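Local structure of proton-dependent oligopeptide transporter family protein (Xanthomonas campestris, 6EI3) at residues Leu34-Gly39 with Asp44-His49; Ile50-Met55 with Lys309-Val314; Gly74-Ile79 with Lys191-Val196. The protein probably carries small peptides across the membrane coupled to proton movement, as a POT-family transporter of the Major Facilitator Superfamily. One frame throughout, in Å; residues are numbered along the deposited sequence.

Contact 1: residues Leu34-Gly39 with Asp44-His49; sequences LLQEVG and DAEAKH. With 78M ((2S)-2,3-dihydroxypropyl(7Z)-pentadec-7-enoate), chain G.
Glu46 reaches out from the first turns of helix 40-60 and brings its carboxylate up to the backbone N-H groups of Gln36 and Glu37. Its CG stands anti to the backbone N (chi1 -169°) and the chain beyond is extended, which is what carries CD far enough from the helix to meet two successive peptide groups. Gln36 N donates over 2.9 Å to Glu46 OE2, which accepts through its syn lone pair, and the bond is nearly straight. Glu37 N makes a matching bond of 2.9 Å to Glu46 OE1, again from the syn side but with the donor 22° out of the carboxylate plane. A water adds a third hold, donating to Glu46 OE2 at 2.6 Å and to the carbonyl oxygen of Leu34.

Leu35 runs past Glu46 in the reverse direction. Its CB comes to 3.2 Å from Glu46 OE1, while CD2 lies against the CG and CD atoms of the same glutamate and CD1 touches Ala47 CB at 4.3 Å. Glu37 lays its CB and CG against Glu46 OE1, its own carboxylate plane 79° from that of Glu46. On the lipid side, the monoacylglycerol 78M brings its hydroxyl O19 within 3.5 Å of Glu46 OE2, and Gln36 also borders this lipid. One side chain accepting two consecutive backbone N-H groups thus folds the loop between helices 25-30 and 40-60 back on the start of the second.

Two N-H groups and a water all donate to one largely buried carboxylate, which would probably stabilise its ionised form; Glu37 OE2, 4.9 Å from Glu46 OE1, might oppose this if it is charged too.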
loop_
_atom_site.group_PDB
_atom_site.type_symbol
_atom_site.label_atom_id
_atom_site.label_comp_id
_atom_site.label_asym_id
_atom_site.label_seq_id
_atom_site.Cartn_x
_atom_site.Cartn_y
_atom_site.Cartn_z
ATOM N N LEU A 34 1.932 -0.412 26.080
ATOM C CA LEU A 34 1.782 0.755 25.209
ATOM C C LEU A 34 0.341 1.027 24.772
ATOM O O LEU A 34 0.076 2.123 24.277
ATOM C CB LEU A 34 2.729 0.678 23.984
ATOM C CG LEU A 34 4.252 0.491 24.286
ATOM C CD1 LEU A 34 5.084 0.571 23.009
ATOM C CD2 LEU A 34 4.771 1.521 25.285
ATOM N N LEU A 35 -0.589 0.060 24.972
ATOM C CA LEU A 35 -2.005 0.242 24.613
ATOM C C LEU A 35 -2.742 0.814 25.806
ATOM O O LEU A 35 -2.518 0.375 26.931
ATOM C CB LEU A 35 -2.667 -1.069 24.116
ATOM C CG LEU A 35 -2.018 -1.777 22.905
ATOM C CD1 LEU A 35 -2.801 -3.011 22.508
ATOM C CD2 LEU A 35 -1.922 -0.854 21.677
ATOM N N GLN A 36 -3.588 1.823 25.583
ATOM C CA GLN A 36 -4.305 2.431 26.704
ATOM C C GLN A 36 -5.637 1.733 27.001
ATOM O O GLN A 36 -6.159 1.882 28.096
ATOM C CB GLN A 36 -4.461 3.951 26.521
ATOM C CG GLN A 36 -5.313 4.405 25.345
ATOM C CD GLN A 36 -4.969 5.796 24.847
ATOM O OE1 GLN A 36 -5.390 6.196 23.758
ATOM N NE2 GLN A 36 -4.177 6.556 25.604
ATOM N N GLU A 37 -6.164 0.945 26.049
ATOM C CA GLU A 37 -7.416 0.205 26.269
ATOM C C GLU A 37 -7.194 -0.968 27.241
ATOM O O GLU A 37 -6.079 -1.489 27.331
ATOM C CB GLU A 37 -7.986 -0.324 24.932
ATOM C CG GLU A 37 -8.448 0.752 23.965
ATOM C CD GLU A 37 -9.600 1.624 24.425
ATOM O OE1 GLU A 37 -10.428 1.165 25.247
ATOM O OE2 GLU A 37 -9.682 2.774 23.941
ATOM N N VAL A 38 -8.252 -1.399 27.932
ATOM C CA VAL A 38 -8.133 -2.517 28.878
ATOM C C VAL A 38 -8.899 -3.781 28.416
ATOM O O VAL A 38 -8.452 -4.891 28.708
ATOM C CB VAL A 38 -8.460 -2.144 30.349
ATOM C CG1 VAL A 38 -7.452 -1.132 30.895
ATOM C CG2 VAL A 38 -9.892 -1.639 30.517
ATOM N N GLY A 39 -10.021 -3.604 27.720
ATOM C CA GLY A 39 -10.828 -4.719 27.234
ATOM C C GLY A 39 -10.188 -5.387 26.030
ATOM O O GLY A 39 -9.585 -4.705 25.203
ATOM N N ASP A 44 -7.649 -5.010 20.645
ATOM C CA ASP A 44 -7.477 -5.499 19.268
ATOM C C ASP A 44 -7.654 -4.330 18.303
ATOM O O ASP A 44 -6.870 -4.183 17.370
ATOM C CB ASP A 44 -8.518 -6.585 18.912
ATOM C CG ASP A 44 -8.291 -7.939 19.537
ATOM O OD1 ASP A 44 -7.183 -8.173 20.055
ATOM O OD2 ASP A 44 -9.231 -8.769 19.510
ATOM N N ALA A 45 -8.711 -3.516 18.524
ATOM C CA ALA A 45 -8.999 -2.344 17.691
ATOM C C ALA A 45 -7.858 -1.323 17.784
ATOM O O ALA A 45 -7.430 -0.790 16.760
ATOM C CB ALA A 45 -10.312 -1.711 18.117
ATOM N N GLU A 46 -7.356 -1.066 19.009
ATOM C CA GLU A 46 -6.252 -0.142 19.233
ATOM C C GLU A 46 -4.974 -0.595 18.526
ATOM O O GLU A 46 -4.324 0.236 17.895
ATOM C CB GLU A 46 -6.013 0.087 20.720
ATOM C CG GLU A 46 -5.065 1.242 21.012
ATOM C CD GLU A 46 -4.760 1.462 22.478
ATOM O OE1 GLU A 46 -5.249 0.679 23.321
ATOM O OE2 GLU A 46 -4.047 2.440 22.787
ATOM N N ALA A 47 -4.629 -1.904 18.593
ATOM C CA ALA A 47 -3.433 -2.415 17.917
ATOM C C ALA A 47 -3.585 -2.279 16.409
ATOM O O ALA A 47 -2.641 -1.842 15.763
ATOM C CB ALA A 47 -3.151 -3.865 18.305
ATOM N N LYS A 48 -4.803 -2.549 15.857
ATOM C CA LYS A 48 -5.080 -2.399 14.412
ATOM C C LYS A 48 -4.947 -0.915 14.020
ATOM O O LYS A 48 -4.397 -0.603 12.965
ATOM C CB LYS A 48 -6.499 -2.857 14.068
ATOM C CG LYS A 48 -6.717 -4.349 14.125
ATOM C CD LYS A 48 -8.177 -4.637 13.825
ATOM C CE LYS A 48 -8.552 -6.034 14.225
ATOM N NZ LYS A 48 -9.969 -6.316 13.866
ATOM N N HIS A 49 -5.453 -0.015 14.885
ATOM C CA HIS A 49 -5.434 1.424 14.648
ATOM C C HIS A 49 -4.026 1.910 14.432
ATOM O O HIS A 49 -3.792 2.608 13.463
ATOM C CB HIS A 49 -6.117 2.201 15.786
ATOM C CG HIS A 49 -6.612 3.532 15.330
ATOM N ND1 HIS A 49 -7.850 3.671 14.704
ATOM C CD2 HIS A 49 -5.976 4.726 15.317
ATOM C CE1 HIS A 49 -7.940 4.949 14.377
ATOM N NE2 HIS A 49 -6.830 5.619 14.711
HETATM O O21 78M G . -6.742 5.534 19.657
HETATM C C20 78M G . -5.624 6.329 20.032
HETATM C C18 78M G . -4.363 5.821 19.370
HETATM O O19 78M G . -3.932 4.607 19.991
HETATM C C17 78M G . -3.236 6.831 19.389
HETATM O O2 78M G . -2.702 6.903 18.042
HETATM C C1 78M G . -1.658 6.127 17.723
HETATM O O1 78M G . -1.212 5.272 18.438
HETATM C C2 78M G . -1.146 6.439 16.350
HETATM C C3 78M G . 0.355 6.259 16.182
HETATM C C4 78M G . 0.706 5.820 14.777
HETATM C C5 78M G . 2.144 6.057 14.371
HETATM C C6 78M G . 2.353 6.073 12.859
HETATM C C7 78M G . 2.043 7.398 12.239
HETATM C C8 78M G . 2.161 7.715 10.963
HETATM C C9 78M G . 1.872 9.052 10.356
HETATM C C10 78M G . 0.513 9.128 9.675
HETATM C C11 78M G . 0.383 10.282 8.692
HETATM C C12 78M G . -0.968 10.322 8.013
HETATM C C13 78M G . -1.070 11.234 6.808
HETATM C C15 78M G . -2.601 12.086 4.987
HETATM C C14 78M G . -2.379 11.059 6.066
HETATM O O HOH W 1 -1.639 3.476 22.741
#

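Contact 2: residues Ile50-Met55 with Lys309-Val314; sequences ILHSFM and KASTWV. With 78M ((2S)-2,3-dihydroxypropyl(7Z)-pentadec-7-enoate), chain G.
His52 NE2 and Ser311 OG are 2.7 Å apart and hydrogen-bonded, and either could be the donor. The hydroxyl sits at the edge of the imidazole, near its plane, and the bond is somewhat bent (151° at the hydrogen). Ser311 sets OG between its backbone N and carbonyl carbon (chi1 65°), which turns the hydroxyl to the histidine. The other ring nitrogen, ND1, is bonded to Asn445 OD1 on helix 430-456, so both nitrogens are held and the ring's rotation is fixed. Leu51 CD1 covers one face of the same ring, 3.6 Å above its centre.

In the Major Facilitator fold this contact bridges the two halves of the transporter: helix 40-60 belongs to the N-terminal half, and Lys309-Ser311, where a 3-10 turn gives way to helix 312-317, to the C-terminal half. His52 is probably the counterpart of the histidine conserved on the family's second transmembrane helix. Ser311 takes the N-cap position, but its side chain caps nothing.

Leu51 CD1 also lies 4.0 Å from Ser311 CB. Elsewhere round helix 40-60, Ile50 CG1 comes to 3.2 Å from the ester carbonyl oxygen O1 of 78M, and Ser53 and Phe54 border its acyl chain.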
loop_
_atom_site.group_PDB
_atom_site.type_symbol
_atom_site.label_atom_id
_atom_site.label_comp_id
_atom_site.label_asym_id
_atom_site.label_seq_id
_atom_site.Cartn_x
_atom_site.Cartn_y
_atom_site.Cartn_z
ATOM N N ILE A 50 -3.079 1.481 15.292
ATOM C CA ILE A 50 -1.669 1.836 15.186
ATOM C C ILE A 50 -1.019 1.293 13.889
ATOM O O ILE A 50 -0.318 2.035 13.194
ATOM C CB ILE A 50 -0.910 1.383 16.472
ATOM C CG1 ILE A 50 -1.441 2.131 17.713
ATOM C CG2 ILE A 50 0.615 1.583 16.319
ATOM C CD1 ILE A 50 -1.205 1.424 19.066
ATOM N N LEU A 51 -1.195 -0.006 13.604
ATOM C CA LEU A 51 -0.609 -0.660 12.425
ATOM C C LEU A 51 -1.099 0.005 11.129
ATOM O O LEU A 51 -0.300 0.339 10.249
ATOM C CB LEU A 51 -0.984 -2.168 12.463
ATOM C CG LEU A 51 -0.428 -3.161 11.396
ATOM C CD1 LEU A 51 -1.207 -3.088 10.068
ATOM C CD2 LEU A 51 1.081 -3.046 11.191
ATOM N N HIS A 52 -2.420 0.168 11.009
ATOM C CA HIS A 52 -3.017 0.726 9.810
ATOM C C HIS A 52 -2.740 2.234 9.691
ATOM O O HIS A 52 -2.597 2.709 8.566
ATOM C CB HIS A 52 -4.507 0.338 9.727
ATOM C CG HIS A 52 -4.656 -1.136 9.511
ATOM N ND1 HIS A 52 -4.389 -1.716 8.275
ATOM C CD2 HIS A 52 -4.984 -2.116 10.385
ATOM C CE1 HIS A 52 -4.508 -3.021 8.452
ATOM N NE2 HIS A 52 -4.899 -3.307 9.691
ATOM N N SER A 53 -2.558 2.963 10.824
ATOM C CA SER A 53 -2.147 4.385 10.779
ATOM C C SER A 53 -0.700 4.468 10.252
ATOM O O SER A 53 -0.379 5.344 9.448
ATOM C CB SER A 53 -2.222 5.028 12.167
ATOM O OG SER A 53 -3.580 5.171 12.523
ATOM N N PHE A 54 0.161 3.558 10.722
ATOM C CA PHE A 54 1.553 3.412 10.272
ATOM C C PHE A 54 1.604 3.146 8.733
ATOM O O PHE A 54 2.359 3.810 8.025
ATOM C CB PHE A 54 2.238 2.259 11.044
ATOM C CG PHE A 54 3.605 1.893 10.530
ATOM C CD1 PHE A 54 4.714 2.682 10.832
ATOM C CD2 PHE A 54 3.791 0.758 9.752
ATOM C CE1 PHE A 54 5.983 2.340 10.357
ATOM C CE2 PHE A 54 5.055 0.429 9.254
ATOM C CZ PHE A 54 6.140 1.221 9.557
ATOM N N MET A 55 0.802 2.168 8.236
ATOM C CA MET A 55 0.686 1.844 6.804
ATOM C C MET A 55 0.225 3.080 5.999
ATOM O O MET A 55 0.732 3.333 4.906
ATOM C CB MET A 55 -0.252 0.652 6.587
ATOM C CG MET A 55 0.355 -0.694 7.055
ATOM S SD MET A 55 2.011 -1.017 6.360
ATOM C CE MET A 55 1.578 -1.317 4.673
ATOM N N LYS A 309 -3.577 -8.797 7.032
ATOM C CA LYS A 309 -2.881 -10.054 7.353
ATOM C C LYS A 309 -1.825 -9.831 8.477
ATOM O O LYS A 309 -1.471 -10.771 9.211
ATOM C CB LYS A 309 -2.285 -10.724 6.103
ATOM C CG LYS A 309 -1.207 -9.937 5.415
ATOM C CD LYS A 309 -0.983 -10.433 3.985
ATOM C CE LYS A 309 0.275 -9.837 3.406
ATOM N NZ LYS A 309 0.238 -8.353 3.399
ATOM N N ALA A 310 -1.382 -8.568 8.634
ATOM C CA ALA A 310 -0.397 -8.206 9.645
ATOM C C ALA A 310 -1.081 -7.723 10.938
ATOM O O ALA A 310 -0.405 -7.398 11.899
ATOM C CB ALA A 310 0.558 -7.132 9.089
ATOM N N SER A 311 -2.417 -7.681 10.962
ATOM C CA SER A 311 -3.106 -7.189 12.137
ATOM C C SER A 311 -4.214 -8.158 12.565
ATOM O O SER A 311 -3.962 -9.031 13.391
ATOM C CB SER A 311 -3.605 -5.763 11.903
ATOM O OG SER A 311 -4.594 -5.696 10.888
ATOM N N THR A 312 -5.396 -8.060 11.945
ATOM C CA THR A 312 -6.534 -8.931 12.198
ATOM C C THR A 312 -6.158 -10.440 12.121
ATOM O O THR A 312 -6.564 -11.206 12.990
ATOM C CB THR A 312 -7.656 -8.582 11.211
ATOM O OG1 THR A 312 -8.013 -7.193 11.350
ATOM C CG2 THR A 312 -8.878 -9.463 11.391
ATOM N N TRP A 313 -5.409 -10.863 11.083
ATOM C CA TRP A 313 -5.067 -12.293 10.970
ATOM C C TRP A 313 -4.075 -12.740 12.034
ATOM O O TRP A 313 -4.154 -13.874 12.507
ATOM C CB TRP A 313 -4.540 -12.640 9.587
ATOM C CG TRP A 313 -5.552 -12.535 8.475
ATOM C CD1 TRP A 313 -6.734 -11.851 8.481
ATOM C CD2 TRP A 313 -5.412 -13.085 7.158
ATOM N NE1 TRP A 313 -7.369 -11.994 7.266
ATOM C CE2 TRP A 313 -6.567 -12.728 6.426
ATOM C CE3 TRP A 313 -4.447 -13.901 6.545
ATOM C CZ2 TRP A 313 -6.769 -13.133 5.102
ATOM C CZ3 TRP A 313 -4.649 -14.318 5.237
ATOM C CH2 TRP A 313 -5.808 -13.953 4.533
ATOM N N VAL A 314 -3.142 -11.861 12.407
ATOM C CA VAL A 314 -2.175 -12.183 13.476
ATOM C C VAL A 314 -2.920 -12.391 14.788
ATOM O O VAL A 314 -2.662 -13.375 15.495
ATOM C CB VAL A 314 -1.026 -11.139 13.607
ATOM C CG1 VAL A 314 -0.229 -11.358 14.888
ATOM C CG2 VAL A 314 -0.103 -11.180 12.389
HETATM O O21 78M G . -6.742 5.534 19.657
HETATM C C20 78M G . -5.624 6.329 20.032
HETATM C C18 78M G . -4.363 5.821 19.370
HETATM O O19 78M G . -3.932 4.607 19.991
HETATM C C17 78M G . -3.236 6.831 19.389
HETATM O O2 78M G . -2.702 6.903 18.042
HETATM C C1 78M G . -1.658 6.127 17.723
HETATM O O1 78M G . -1.212 5.272 18.438
HETATM C C2 78M G . -1.146 6.439 16.350
HETATM C C3 78M G . 0.355 6.259 16.182
HETATM C C4 78M G . 0.706 5.820 14.777
HETATM C C5 78M G . 2.144 6.057 14.371
HETATM C C6 78M G . 2.353 6.073 12.859
HETATM C C7 78M G . 2.043 7.398 12.239
HETATM C C8 78M G . 2.161 7.715 10.963
HETATM C C9 78M G . 1.872 9.052 10.356
HETATM C C10 78M G . 0.513 9.128 9.675
HETATM C C11 78M G . 0.383 10.282 8.692
HETATM C C12 78M G . -0.968 10.322 8.013
HETATM C C13 78M G . -1.070 11.234 6.808
HETATM C C15 78M G . -2.601 12.086 4.987
HETATM C C14 78M G . -2.379 11.059 6.066
#

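Contact 3: residues Gly74-Ile79 with Lys191-Val196; sequences GKYTTI and KRYVRV. With 78M ((2S)-2,3-dihydroxypropyl(7Z)-pentadec-7-enoate), chain B.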
loop_
_atom_site.group_PDB
_atom_site.type_symbol
_atom_site.label_atom_id
_atom_site.label_comp_id
_atom_site.label_asym_id
_atom_site.label_seq_id
_atom_site.Cartn_x
_atom_site.Cartn_y
_atom_site.Cartn_z
ATOM N N GLY A 74 17.307 16.387 -5.634
ATOM C CA GLY A 74 17.752 15.212 -6.368
ATOM C C GLY A 74 17.535 13.981 -5.495
ATOM O O GLY A 74 17.323 14.096 -4.290
ATOM N N LYS A 75 17.574 12.814 -6.084
ATOM C CA LYS A 75 17.272 11.550 -5.409
ATOM C C LYS A 75 18.311 11.101 -4.392
ATOM O O LYS A 75 17.921 10.629 -3.327
ATOM C CB LYS A 75 17.022 10.456 -6.451
ATOM C CG LYS A 75 15.732 10.685 -7.239
ATOM C CD LYS A 75 15.578 9.676 -8.356
ATOM C CE LYS A 75 14.829 10.304 -9.494
ATOM N NZ LYS A 75 15.683 10.458 -10.692
ATOM N N TYR A 76 19.617 11.240 -4.693
ATOM C CA TYR A 76 20.652 10.830 -3.731
ATOM C C TYR A 76 20.487 11.486 -2.353
ATOM O O TYR A 76 20.470 10.779 -1.342
ATOM C CB TYR A 76 22.093 11.079 -4.247
ATOM C CG TYR A 76 23.109 10.760 -3.173
ATOM C CD1 TYR A 76 23.416 9.439 -2.849
ATOM C CD2 TYR A 76 23.681 11.769 -2.405
ATOM C CE1 TYR A 76 24.291 9.133 -1.805
ATOM C CE2 TYR A 76 24.567 11.478 -1.368
ATOM C CZ TYR A 76 24.876 10.156 -1.079
ATOM O OH TYR A 76 25.727 9.859 -0.052
ATOM N N THR A 77 20.445 12.833 -2.319
ATOM C CA THR A 77 20.339 13.607 -1.068
ATOM C C THR A 77 19.051 13.285 -0.304
ATOM O O THR A 77 19.084 13.136 0.910
ATOM C CB THR A 77 20.477 15.107 -1.379
ATOM O OG1 THR A 77 21.777 15.313 -1.924
ATOM C CG2 THR A 77 20.286 16.005 -0.148
ATOM N N THR A 78 17.937 13.194 -1.018
ATOM C CA THR A 78 16.626 12.922 -0.438
ATOM C C THR A 78 16.618 11.521 0.182
ATOM O O THR A 78 16.183 11.374 1.329
ATOM C CB THR A 78 15.536 13.165 -1.488
ATOM O OG1 THR A 78 15.765 14.446 -2.074
ATOM C CG2 THR A 78 14.126 13.132 -0.890
ATOM N N ILE A 79 17.187 10.522 -0.531
ATOM C CA ILE A 79 17.285 9.153 -0.014
ATOM C C ILE A 79 18.085 9.144 1.280
ATOM O O ILE A 79 17.636 8.550 2.260
ATOM C CB ILE A 79 17.828 8.099 -1.046
ATOM C CG1 ILE A 79 16.802 7.873 -2.183
ATOM C CG2 ILE A 79 18.122 6.744 -0.307
ATOM C CD1 ILE A 79 17.390 7.234 -3.498
ATOM N N LYS A 191 30.225 8.349 -4.245
ATOM C CA LYS A 191 31.159 8.909 -5.220
ATOM C C LYS A 191 31.031 8.298 -6.619
ATOM O O LYS A 191 31.562 8.861 -7.568
ATOM C CB LYS A 191 32.613 8.813 -4.715
ATOM C CG LYS A 191 32.862 9.531 -3.392
ATOM C CD LYS A 191 34.323 9.435 -2.955
ATOM C CE LYS A 191 34.527 9.769 -1.495
ATOM N NZ LYS A 191 34.193 11.186 -1.185
ATOM N N ARG A 192 30.308 7.180 -6.742
ATOM C CA ARG A 192 30.124 6.433 -7.990
ATOM C C ARG A 192 28.769 6.703 -8.666
ATOM O O ARG A 192 28.624 6.400 -9.849
ATOM C CB ARG A 192 30.222 4.918 -7.696
ATOM C CG ARG A 192 31.557 4.434 -7.130
ATOM C CD ARG A 192 31.517 2.924 -6.964
ATOM N NE ARG A 192 32.579 2.419 -6.091
ATOM C CZ ARG A 192 33.195 1.252 -6.255
ATOM N NH1 ARG A 192 32.875 0.460 -7.272
ATOM N NH2 ARG A 192 34.143 0.873 -5.409
ATOM N N TYR A 193 27.775 7.234 -7.929
ATOM C CA TYR A 193 26.450 7.441 -8.527
ATOM C C TYR A 193 26.353 8.499 -9.611
ATOM O O TYR A 193 27.048 9.518 -9.572
ATOM C CB TYR A 193 25.392 7.753 -7.473
ATOM C CG TYR A 193 25.237 6.707 -6.393
ATOM C CD1 TYR A 193 25.187 5.351 -6.707
ATOM C CD2 TYR A 193 25.124 7.074 -5.054
ATOM C CE1 TYR A 193 25.055 4.384 -5.707
ATOM C CE2 TYR A 193 24.944 6.124 -4.057
ATOM C CZ TYR A 193 24.930 4.778 -4.385
ATOM O OH TYR A 193 24.797 3.851 -3.390
ATOM N N VAL A 194 25.421 8.249 -10.549
ATOM C CA VAL A 194 24.956 9.165 -11.576
ATOM C C VAL A 194 23.901 10.029 -10.845
ATOM O O VAL A 194 22.970 9.470 -10.263
ATOM C CB VAL A 194 24.340 8.403 -12.793
ATOM C CG1 VAL A 194 23.694 9.383 -13.791
ATOM C CG2 VAL A 194 25.416 7.559 -13.495
ATOM N N ARG A 195 24.050 11.383 -10.859
ATOM C CA ARG A 195 23.072 12.265 -10.195
ATOM C C ARG A 195 22.502 13.160 -11.285
ATOM O O ARG A 195 23.130 14.146 -11.687
ATOM C CB ARG A 195 23.700 13.060 -9.033
ATOM C CG ARG A 195 24.219 12.172 -7.918
ATOM C CD ARG A 195 24.803 12.947 -6.760
ATOM N NE ARG A 195 25.751 12.116 -6.012
ATOM C CZ ARG A 195 26.239 12.418 -4.814
ATOM N NH1 ARG A 195 25.855 13.522 -4.194
ATOM N NH2 ARG A 195 27.102 11.604 -4.219
ATOM N N VAL A 196 21.347 12.748 -11.826
ATOM C CA VAL A 196 20.734 13.411 -12.997
ATOM C C VAL A 196 20.139 14.786 -12.648
ATOM O O VAL A 196 19.875 15.029 -11.473
ATOM C CB VAL A 196 19.702 12.486 -13.709
ATOM C CG1 VAL A 196 20.353 11.195 -14.192
ATOM C CG2 VAL A 196 18.488 12.192 -12.812
HETATM O O21 78M B . 23.896 14.548 -0.386
HETATM C C20 78M B . 24.014 15.665 0.484
HETATM C C18 78M B . 23.762 15.262 1.919
HETATM O O19 78M B . 23.512 16.430 2.709
HETATM C C17 78M B . 24.912 14.480 2.505
HETATM O O2 78M B . 24.449 14.008 3.792
HETATM C C1 78M B . 25.215 13.122 4.440
HETATM O O1 78M B . 26.209 12.625 3.975
HETATM C C2 78M B . 24.678 12.854 5.820
HETATM C C3 78M B . 25.372 11.727 6.585
HETATM C C4 78M B . 25.059 10.335 6.047
HETATM C C5 78M B . 25.580 9.205 6.917
HETATM C C6 78M B . 25.588 7.846 6.225
HETATM C C7 78M B . 25.721 6.684 7.167
HETATM C C8 78M B . 26.828 6.145 7.668
HETATM C C9 78M B . 28.259 6.559 7.445
HETATM C C10 78M B . 29.263 5.638 8.150
HETATM C C11 78M B . 29.552 4.338 7.409
HETATM C C12 78M B . 30.126 3.226 8.277
HETATM C C13 78M B . 30.592 2.002 7.491
HETATM C C15 78M B . 29.587 -0.100 8.567
HETATM C C14 78M B . 30.833 0.748 8.328
HETATM O O HOH W 2 23.505 15.291 -4.491
#
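Arg195 lays its side chain over Tyr76. From CB the chain leaves with CG beside the backbone N (chi1 -62°) and then runs extended to NE, which takes it from the loop over to the helix. CD is the first atom to arrive, 4.1 Å from Tyr76 CB. NE lies above Tyr76 CG at a similar distance. CZ then settles over the ring, 4.0 Å from its centroid, so that the guanidinium lies on the phenol face with the planes 30° apart, a stacked cation-pi pair. Of the two terminal nitrogens, NH1 comes within 3.3 Å of Tyr76 CD2 and donates to a water that also meets Thr77 OG1; NH2 passes over the CE2 side and is hydrogen-bonded to the carbonyl oxygen of Arg190.

Tyr76 meets a second aromatic group of the loop rim to rim. Its CD1 touches Tyr193 CD2 at 3.7 Å, the rings being inclined by 46° with neither over the face of the other. Tyr193 OH is bound to the carbonyl oxygen of Phe186, and Phe186 and Phe124 pack round the pair. Further along the loop, Val196 CG2 lies 3.9 Å from Lys75 NZ, whose charge is paired with Asp127.

The lipid joins in at the rim: 78M O21 approaches the Tyr76 edge and shares a 2.7 Å hydrogen bond with Thr77 OG1, and the same 78M is also hydrogen-bonded to Trp81 NE1. Lys75 closes a sequence resembling the Major Facilitator motif A, Gly-x3-Asp-Arg followed by a glycine and a basic residue, which in this superfamily marks the cytoplasmic turn between the second and third transmembrane helices. The loop after helix 168-188, which starts the linker between the two halves, packs on this turn, so the site is probably cytoplasmic.

Following the chain from the N terminus, contact 1 comes first and is the most local: it folds the loop after helix 25-30 back onto the start of helix 40-60, with only four residues between its segments. Contact 2 begins straight afterwards on the same helix and closes a loop of more than 250 residues, tying the two halves of the transporter together. The two touch, with Leu35 against Ile50 and Lys48 against Thr312, and share one 78M. Contact 3 opens and closes within that large loop and stays in the N-terminal half and its linker, joining helix 62-95 to the segment after helix 168-188. Its centre is about 33 Å from that of contact 2.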